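Long-range contact in NADP-dependent 2-hydroxyacid dehydrogenase (Rhizobium etli, PDB 4XCV), which probably interconverts 2-hydroxyacids and 2-oxoacids, using NADP(H) as its redox cofactor: residues Ile89-Phe94 with Ile314-Gly319. Numbering follows the deposited sequence.
With NDP (NADPH dihydro-nicotinamide-adenine-dinucleotide phosphate), chain B.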
loop_
_atom_site.group_PDB
_atom_site.type_symbol
_atom_site.label_atom_id
_atom_site.label_comp_id
_atom_site.label_asym_id
_atom_site.label_seq_id
_atom_site.Cartn_x
_atom_site.Cartn_y
_atom_site.Cartn_z
ATOM N N ILE A 89 -34.347 23.145 -2.479
ATOM C CA ILE A 89 -34.356 22.414 -1.233
ATOM C C ILE A 89 -32.995 21.729 -1.105
ATOM O O ILE A 89 -32.275 21.579 -2.097
ATOM C CB ILE A 89 -35.464 21.333 -1.179
ATOM C CG1 ILE A 89 -35.373 20.350 -2.366
ATOM C CG2 ILE A 89 -36.858 21.970 -1.152
ATOM C CD1 ILE A 89 -36.373 19.207 -2.279
ATOM N N PRO A 90 -32.632 21.315 0.110
ATOM C CA PRO A 90 -31.298 20.721 0.269
ATOM C C PRO A 90 -31.138 19.451 -0.542
ATOM O O PRO A 90 -32.058 18.639 -0.640
ATOM C CB PRO A 90 -31.222 20.402 1.763
ATOM C CG PRO A 90 -32.169 21.357 2.400
ATOM C CD PRO A 90 -33.285 21.559 1.418
ATOM N N ILE A 91 -29.954 19.307 -1.134
ATOM C CA ILE A 91 -29.557 18.083 -1.781
ATOM C C ILE A 91 -28.398 17.508 -1.002
ATOM O O ILE A 91 -27.374 18.184 -0.807
ATOM C CB ILE A 91 -29.107 18.353 -3.219
ATOM C CG1 ILE A 91 -30.277 18.931 -4.034
ATOM C CG2 ILE A 91 -28.588 17.063 -3.841
ATOM C CD1 ILE A 91 -29.866 19.622 -5.282
ATOM N N VAL A 92 -28.564 16.300 -0.523
ATOM C CA VAL A 92 -27.610 15.615 0.353
ATOM C C VAL A 92 -26.860 14.575 -0.455
ATOM O O VAL A 92 -27.484 13.706 -1.072
ATOM C CB VAL A 92 -28.357 14.941 1.550
ATOM C CG1 VAL A 92 -27.447 14.089 2.416
ATOM C CG2 VAL A 92 -29.030 15.977 2.393
ATOM N N ARG A 93 -25.529 14.633 -0.462
ATOM C CA ARG A 93 -24.779 13.611 -1.179
ATOM C C ARG A 93 -24.515 12.405 -0.323
ATOM O O ARG A 93 -24.599 12.444 0.893
ATOM C CB ARG A 93 -23.512 14.174 -1.797
ATOM C CG ARG A 93 -22.488 14.475 -0.794
ATOM C CD ARG A 93 -21.358 15.242 -1.490
ATOM N NE ARG A 93 -20.192 15.198 -0.706
ATOM C CZ ARG A 93 -19.200 14.327 -0.893
ATOM N NH1 ARG A 93 -19.189 13.404 -1.873
ATOM N NH2 ARG A 93 -18.215 14.387 -0.070
ATOM N N PHE A 94 -24.314 11.281 -0.986
ATOM C CA PHE A 94 -24.113 10.050 -0.332
ATOM C C PHE A 94 -22.675 9.988 0.049
ATOM O O PHE A 94 -21.817 9.868 -0.829
ATOM C CB PHE A 94 -24.512 8.897 -1.236
ATOM C CG PHE A 94 -24.209 7.551 -0.664
ATOM C CD1 PHE A 94 -24.195 7.293 0.720
ATOM C CD2 PHE A 94 -23.989 6.495 -1.521
ATOM C CE1 PHE A 94 -23.885 6.073 1.214
ATOM C CE2 PHE A 94 -23.756 5.226 -1.006
ATOM C CZ PHE A 94 -23.699 5.030 0.361
ATOM N N ILE A 314 -24.933 19.690 -0.502
ATOM C CA ILE A 314 -24.119 20.291 -1.525
ATOM C C ILE A 314 -24.343 21.784 -1.633
ATOM O O ILE A 314 -25.403 22.359 -1.335
ATOM C CB ILE A 314 -24.277 19.581 -2.828
ATOM C CG1 ILE A 314 -25.647 19.820 -3.372
ATOM C CG2 ILE A 314 -23.935 18.073 -2.674
ATOM C CD1 ILE A 314 -25.672 20.835 -4.455
ATOM N N ASP A 315 -23.299 22.411 -2.137
ATOM C CA ASP A 315 -23.257 23.850 -2.339
ATOM C C ASP A 315 -23.719 24.092 -3.759
ATOM O O ASP A 315 -22.993 23.867 -4.722
ATOM C CB ASP A 315 -21.793 24.298 -2.131
ATOM C CG ASP A 315 -21.557 25.787 -2.309
ATOM O OD1 ASP A 315 -22.333 26.484 -2.974
ATOM O OD2 ASP A 315 -20.505 26.232 -1.781
ATOM N N ARG A 316 -24.973 24.514 -3.899
ATOM C CA ARG A 316 -25.554 24.644 -5.225
ATOM C C ARG A 316 -24.802 25.603 -6.135
ATOM O O ARG A 316 -24.562 25.306 -7.293
ATOM C CB ARG A 316 -27.031 25.118 -5.160
ATOM C CG ARG A 316 -28.007 24.072 -4.694
ATOM C CD ARG A 316 -28.293 23.047 -5.791
ATOM N NE ARG A 316 -29.269 23.460 -6.810
ATOM C CZ ARG A 316 -30.603 23.469 -6.663
ATOM N NH1 ARG A 316 -31.180 23.144 -5.501
ATOM N NH2 ARG A 316 -31.368 23.856 -7.688
ATOM N N ALA A 317 -24.382 26.735 -5.590
ATOM C CA ALA A 317 -23.689 27.719 -6.384
ATOM C C ALA A 317 -22.336 27.176 -6.869
ATOM O O ALA A 317 -21.899 27.469 -7.980
ATOM C CB ALA A 317 -23.514 28.990 -5.570
ATOM N N ALA A 318 -21.674 26.360 -6.039
ATOM C CA ALA A 318 -20.370 25.812 -6.409
ATOM C C ALA A 318 -20.486 24.572 -7.284
ATOM O O ALA A 318 -19.543 24.246 -8.001
ATOM C CB ALA A 318 -19.594 25.473 -5.149
ATOM N N GLY A 319 -21.595 23.868 -7.168
ATOM C CA GLY A 319 -21.866 22.694 -7.971
ATOM C C GLY A 319 -21.393 21.364 -7.440
ATOM O O GLY A 319 -21.367 20.388 -8.202
HETATM P PA NDP B . -15.756 16.607 -1.243
HETATM O O1A NDP B . -15.688 16.306 0.222
HETATM O O2A NDP B . -16.901 17.422 -1.809
HETATM O O5B NDP B . -14.369 17.305 -1.631
HETATM C C5B NDP B . -14.204 17.842 -2.947
HETATM C C4B NDP B . -12.845 18.499 -2.991
HETATM O O4B NDP B . -12.610 18.924 -4.330
HETATM C C3B NDP B . -12.767 19.712 -2.094
HETATM O O3B NDP B . -11.458 19.806 -1.495
HETATM C C2B NDP B . -12.984 20.819 -3.091
HETATM O O2B NDP B . -12.398 22.100 -2.731
HETATM C C1B NDP B . -12.247 20.271 -4.311
HETATM N N9A NDP B . -12.637 20.920 -5.564
HETATM C C8A NDP B . -13.881 20.920 -6.083
HETATM N N7A NDP B . -13.894 21.710 -7.201
HETATM C C5A NDP B . -12.635 22.226 -7.324
HETATM C C6A NDP B . -12.049 23.138 -8.202
HETATM N N6A NDP B . -12.725 23.641 -9.235
HETATM N N1A NDP B . -10.764 23.456 -8.011
HETATM C C2A NDP B . -10.061 22.925 -6.987
HETATM N N3A NDP B . -10.557 22.053 -6.094
HETATM C C4A NDP B . -11.851 21.728 -6.308
HETATM O O3 NDP B . -15.714 15.242 -2.091
HETATM P PN NDP B . -15.143 13.798 -1.674
HETATM O O1N NDP B . -13.740 13.999 -1.207
HETATM O O2N NDP B . -16.041 13.124 -0.751
HETATM O O5D NDP B . -15.224 13.039 -3.055
HETATM C C5D NDP B . -14.558 13.556 -4.216
HETATM C C4D NDP B . -15.167 12.849 -5.433
HETATM O O4D NDP B . -14.758 11.489 -5.464
HETATM C C3D NDP B . -16.669 12.765 -5.452
HETATM O O3D NDP B . -17.257 13.973 -5.964
HETATM C C2D NDP B . -16.955 11.558 -6.331
HETATM O O2D NDP B . -17.186 11.998 -7.691
HETATM C C1D NDP B . -15.669 10.784 -6.319
HETATM N N1N NDP B . -15.750 9.417 -5.796
HETATM C C2N NDP B . -15.261 8.365 -6.526
HETATM C C3N NDP B . -15.414 7.085 -6.113
HETATM C C7N NDP B . -14.874 5.963 -6.836
HETATM O O7N NDP B . -15.372 4.840 -6.584
HETATM N N7N NDP B . -13.885 6.059 -7.706
HETATM C C4N NDP B . -16.052 6.801 -4.809
HETATM C C5N NDP B . -16.494 7.996 -4.112
HETATM C C6N NDP B . -16.389 9.223 -4.571
HETATM P P2B NDP B . -12.858 22.834 -1.361
HETATM O O1X NDP B . -12.270 24.205 -1.448
HETATM O O2X NDP B . -14.377 22.821 -1.378
HETATM O O3X NDP B . -12.365 22.009 -0.244
HETATM O O HOH W 1 -28.225 21.763 -1.454
#
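Ile91 and Ile314 pair through backbone and side chain. The amide Ile314 N donates to Ile91 O at 2.9 Å, and the N-H...O angle of 169° makes the bond almost straight. The reverse bond is replaced by a water, which accepts from Ile91 N and donates to Ile314 O. Followed outward, Ile91 CB lies 3.8 Å from Ile314 CG1. The CG2 branch lies slightly farther off, 4.1 Å from the same Ile314 CG1. With CG1 anti to the carbonyl carbon (chi1 -62°), the longer branch turns from Ile314 toward Arg316. Its tip, Ile91 CD1, ends 3.8 Å from Arg316 CD and just as near to Arg316 NH1.

Arg93 also has backbone bonding to Phe312, and the two pairings place the C-terminal segment antiparallel along strand 91-92, an outermost strand, within this chain, of the five-stranded parallel sheet. The chain's return, with helix 292-305 and the loop behind it, to the substrate-binding domain is consistent with the two-domain fold of D-2-hydroxyacid dehydrogenases.

Arg316, bent at chi2 and chi3, folds across Ile91 at about a right angle and donates from NH1 to Pro87 O. With an alanine in its place, Pro87 O would probably lose this donor and Ile91 CD1 its cover of CD and NH1.

In one of its two conformers, Arg93 passes Ile314 with CD 4.0 Å from Ile314 CG2, then extends to the NADPH diphosphate. There Arg93 NH2 donates to NDP O2N at 2.6 Å, in the guanidinium plane, while NDP O2A sits over one face and Arg93 NH1 donates to Ala75 O.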